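Local coordinates for spindle pole body-associated protein VIK1 (Saccharomyces cerevisiae, PDB 2O0A) that partners the minus end-directed kinesin Kar3, recruiting it to microtubules and the spindle pole body, and cross-links antiparallel microtubules as part of that heterodimer, at residues 50-53 and 54-57; 281-284 and 285-289. All blocks are in the same frame, centred on the assembly; numbering follows the deposited sequence.

Interaction 1 of 2, residues 50-53 and 54-57; sequences ITQG and LSEH
The hydroxyl of Ser-55 works in two directions at once: OG donates to the side-chain carbonyl of Gln-52, with OG 2.8 Å from OE1, and accepts from the backbone N of His-57, which stands 3.0 Å from OG. The second bond, reaching two residues on, defines an ST turn. The first torsion of Ser-55 (chi1 81°) sets OG between its own backbone N and carbonyl carbon, where it can meet both partners, and leaves it lying against the stem of Gln-52, with CB of that residue 3.2 Å from OG. The hydroxyl meets the amide obliquely, tilted 27° from the carbonyl plane. OE1 also touches CB of His-57 at 3.5 Å; the two side chains run alongside each other in the same direction, amide and imidazole planes nearly perpendicular.

The backbone evidence identifies the loop of a beta hairpin joining strands 49-52 and 58-60. Gln-52 N donates to His-57 O over 2.9 Å, nearly straight at 160° and in the carbonyl plane, while CA of Thr-51 makes a CH...O contact with the same oxygen at 3.4 Å. Inside this pair, Glu-56 N reaches Gln-52 O at 2.8 Å through a bent, weak bond, as in an alpha turn; Gly-53, Leu-54 and Ser-55 are helical in backbone, and Glu-56 is left-handed.

Outside the loop, the His-57 ring stacks with Tyr-59, and Gln-52 NE2 donates weakly to Asn-277 OD1. With an alanine at Gln-52, the Ser-55 hydroxyl would probably lose its acceptor, keeping only the bond from His-57 N, and Asn-277 its weak donor. With OE1 accepting from the hydroxyl and NE2 facing Asn-277, both ends of the amide have partners of the right kind, consistent with its modelled orientation, and the serine proton is directed toward OE1.

Interaction 2 of 2, residues 281-284 and 285-289; sequences TISE and EVQTQ
Thr-288 carries OG1 between its backbone N and carbonyl carbon (chi1 61°), and this turns the hydroxyl back onto Glu-284 O, 2.7 Å from OG1 and above the carbonyl plane. In Gln-287, CG lies anti to the carbonyl carbon, the chain runs on extended, and a near-perpendicular turn of the terminal amide (chi3 89°) brings NE2 to Ser-283 O at 3.0 Å, a nearly straight bond (165°). The oxygen sits in the plane of the amide, whereas the amide nitrogen stands well above the carbonyl plane. Ser-283 O also receives a weak bond from Gln-287 N, and NE2 donates as well to Lys-60 O.

These side-chain bonds supplement the backbone pattern in the C-terminal part of helix 276-289, the last modelled helix of this kinesin-like motor fold. Val-286 N to Ile-282 O, 2.9 Å, is a regular i to i+4 bond, but Glu-285 N to Thr-281 O is a weak 3.3 Å. Val-286 and Ser-283 face strands 27-32 and 265-270, while Ile-282 packs on helix 231-243. Glu-285 lays OE1 4.0 Å from CG1 of Ile-282; its OE2 forms a salt bridge with Lys-243, which probably offsets the nearby like charge of Asp-238.

Overall arrangement
From the N terminus, helix 4-23 leads into strands 27-32 and 41-44; interaction 1 then closes the hairpin loop between strands 49-52 and 58-60 of the small three-stranded antiparallel sheet. The chain next runs through most of the domain before strand 265-270 delivers it to helix 276-289, where interaction 2 links successive turns. Each is closed locally, so the two follow in series, neither nested nor crossing. Their centres are 16 Å apart on the same side of the chain's centre, yet they touch: His-57 NE2 lies 3.1 Å from Glu-284 OE1, a probable hydrogen bond that ties the hairpin loop to the C-terminal helix beside the central sheet.

Interaction 1 of 2, residues 50-53 and 54-57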
loop_
_atom_site.group_PDB
_atom_site.type_symbol
_atom_site.label_atom_id
_atom_site.label_comp_id
_atom_site.label_asym_id
_atom_site.label_seq_id
_atom_site.Cartn_x
_atom_site.Cartn_y
_atom_site.Cartn_z
ATOM N N ILE A 50 5.282 15.380 10.791
ATOM C CA ILE A 50 4.017 15.834 11.364
ATOM C C ILE A 50 4.243 15.964 12.869
ATOM O O ILE A 50 4.654 15.004 13.528
ATOM C CB ILE A 50 2.846 14.865 11.091
ATOM C CG1 ILE A 50 2.703 14.618 9.587
ATOM C CG2 ILE A 50 1.531 15.408 11.689
ATOM C CD1 ILE A 50 1.698 13.525 9.242
ATOM N N THR A 51 3.994 17.161 13.385
ATOM C CA THR A 51 4.197 17.455 14.799
ATOM C C THR A 51 2.875 17.772 15.482
ATOM O O THR A 51 2.104 18.591 14.986
ATOM C CB THR A 51 5.138 18.662 14.969
ATOM O OG1 THR A 51 6.407 18.369 14.371
ATOM C CG2 THR A 51 5.348 18.986 16.446
ATOM N N GLN A 52 2.620 17.111 16.614
ATOM C CA GLN A 52 1.450 17.418 17.440
ATOM C C GLN A 52 1.726 18.708 18.209
ATOM O O GLN A 52 2.675 18.783 18.983
ATOM C CB GLN A 52 1.145 16.263 18.394
ATOM C CG GLN A 52 0.479 15.059 17.739
ATOM C CD GLN A 52 0.362 13.860 18.668
ATOM O OE1 GLN A 52 1.119 13.726 19.632
ATOM N NE2 GLN A 52 -0.590 12.976 18.374
ATOM N N GLY A 53 0.903 19.727 17.972
ATOM C CA GLY A 53 1.171 21.088 18.457
ATOM C C GLY A 53 1.157 21.318 19.958
ATOM O O GLY A 53 1.792 22.261 20.443
ATOM N N LEU A 54 0.435 20.474 20.692
ATOM C CA LEU A 54 0.321 20.637 22.142
ATOM C C LEU A 54 1.205 19.657 22.913
ATOM O O LEU A 54 1.836 20.037 23.899
ATOM C CB LEU A 54 -1.135 20.551 22.607
ATOM C CG LEU A 54 -2.186 21.448 21.950
ATOM C CD1 LEU A 54 -3.550 21.155 22.554
ATOM C CD2 LEU A 54 -1.841 22.939 22.048
ATOM N N SER A 55 1.255 18.405 22.462
ATOM C CA SER A 55 2.156 17.412 23.056
ATOM C C SER A 55 3.603 17.667 22.624
ATOM O O SER A 55 4.553 17.226 23.281
ATOM C CB SER A 55 1.740 16.004 22.641
ATOM O OG SER A 55 2.231 15.705 21.347
ATOM N N GLU A 56 3.756 18.381 21.510
ATOM C CA GLU A 56 5.055 18.638 20.882
ATOM C C GLU A 56 5.739 17.363 20.342
ATOM O O GLU A 56 6.945 17.370 20.066
ATOM C CB GLU A 56 5.978 19.408 21.839
ATOM C CG GLU A 56 5.558 20.859 22.072
ATOM C CD GLU A 56 6.269 21.503 23.251
ATOM O OE1 GLU A 56 7.135 22.372 23.019
ATOM O OE2 GLU A 56 5.964 21.137 24.407
ATOM N N HIS A 57 4.973 16.281 20.170
ATOM C CA HIS A 57 5.539 15.019 19.673
ATOM C C HIS A 57 5.802 15.069 18.169
ATOM O O HIS A 57 4.925 15.456 17.398
ATOM C CB HIS A 57 4.635 13.826 19.992
ATOM C CG HIS A 57 5.325 12.503 19.864
ATOM N ND1 HIS A 57 5.388 11.595 20.898
ATOM C CD2 HIS A 57 5.991 11.937 18.828
ATOM C CE1 HIS A 57 6.060 10.528 20.504
ATOM N NE2 HIS A 57 6.436 10.710 19.252
#

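Interaction 2 of 2, residues 281-284 and 285-289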
loop_
_atom_site.group_PDB
_atom_site.type_symbol
_atom_site.label_atom_id
_atom_site.label_comp_id
_atom_site.label_asym_id
_atom_site.label_seq_id
_atom_site.Cartn_x
_atom_site.Cartn_y
_atom_site.Cartn_z
ATOM N N THR A 281 1.009 7.088 16.167
ATOM C CA THR A 281 1.712 6.126 17.017
ATOM C C THR A 281 2.152 4.869 16.252
ATOM O O THR A 281 3.281 4.400 16.388
ATOM C CB THR A 281 0.863 5.764 18.250
ATOM O OG1 THR A 281 0.684 6.947 19.032
ATOM C CG2 THR A 281 1.552 4.678 19.099
ATOM N N ILE A 282 1.260 4.345 15.426
ATOM C CA ILE A 282 1.556 3.154 14.636
ATOM C C ILE A 282 2.681 3.426 13.650
ATOM O O ILE A 282 3.563 2.585 13.473
ATOM C CB ILE A 282 0.287 2.618 13.959
ATOM C CG1 ILE A 282 -0.679 2.146 15.052
ATOM C CG2 ILE A 282 0.620 1.466 12.993
ATOM C CD1 ILE A 282 -2.043 1.754 14.584
ATOM N N SER A 283 2.670 4.620 13.065
ATOM C CA SER A 283 3.719 5.015 12.127
ATOM C C SER A 283 5.098 4.937 12.781
ATOM O O SER A 283 6.081 4.568 12.133
ATOM C CB SER A 283 3.439 6.404 11.534
ATOM O OG SER A 283 3.777 7.453 12.433
ATOM N N GLU A 284 5.178 5.267 14.070
ATOM C CA GLU A 284 6.463 5.138 14.776
ATOM C C GLU A 284 6.906 3.680 14.991
ATOM O O GLU A 284 8.089 3.362 14.858
ATOM C CB GLU A 284 6.461 5.914 16.102
ATOM C CG GLU A 284 7.868 6.205 16.620
ATOM C CD GLU A 284 7.894 7.020 17.902
ATOM O OE1 GLU A 284 7.080 7.957 18.044
ATOM O OE2 GLU A 284 8.749 6.730 18.765
ATOM N N GLU A 285 5.962 2.802 15.302
ATOM C CA GLU A 285 6.242 1.379 15.455
ATOM C C GLU A 285 6.681 0.728 14.141
ATOM O O GLU A 285 7.583 -0.106 14.120
ATOM C CB GLU A 285 5.012 0.656 15.973
ATOM C CG GLU A 285 4.540 1.082 17.349
ATOM C CD GLU A 285 3.337 0.289 17.747
ATOM O OE1 GLU A 285 2.251 0.543 17.176
ATOM O OE2 GLU A 285 3.476 -0.613 18.605
ATOM N N VAL A 286 6.025 1.110 13.048
ATOM C CA VAL A 286 6.394 0.601 11.733
ATOM C C VAL A 286 7.865 0.878 11.426
ATOM O O VAL A 286 8.582 -0.007 10.945
ATOM C CB VAL A 286 5.488 1.204 10.623
ATOM C CG1 VAL A 286 6.095 0.994 9.218
ATOM C CG2 VAL A 286 4.091 0.619 10.709
ATOM N N GLN A 287 8.304 2.096 11.731
ATOM C CA GLN A 287 9.629 2.573 11.338
ATOM C C GLN A 287 10.735 2.291 12.358
ATOM O O GLN A 287 11.908 2.582 12.087
ATOM C CB GLN A 287 9.569 4.074 11.015
ATOM C CG GLN A 287 8.635 4.394 9.849
ATOM C CD GLN A 287 8.476 5.883 9.611
ATOM O OE1 GLN A 287 9.244 6.491 8.860
ATOM N NE2 GLN A 287 7.458 6.476 10.228
ATOM N N THR A 288 10.373 1.730 13.514
ATOM C CA THR A 288 11.369 1.419 14.555
ATOM C C THR A 288 11.443 -0.058 14.963
ATOM O O THR A 288 12.491 -0.532 15.417
ATOM C CB THR A 288 11.210 2.316 15.837
ATOM O OG1 THR A 288 9.922 2.114 16.433
ATOM C CG2 THR A 288 11.398 3.792 15.509
ATOM N N GLN A 289 10.346 -0.783 14.789
ATOM C CA GLN A 289 10.253 -2.156 15.282
ATOM C C GLN A 289 10.325 -3.214 14.178
ATOM O O GLN A 289 10.271 -4.415 14.458
ATOM C CB GLN A 289 8.989 -2.331 16.124
ATOM C CG GLN A 289 8.927 -1.432 17.354
ATOM C CD GLN A 289 7.918 -1.915 18.386
ATOM O OE1 GLN A 289 7.839 -3.110 18.685
ATOM N NE2 GLN A 289 7.152 -0.985 18.944
#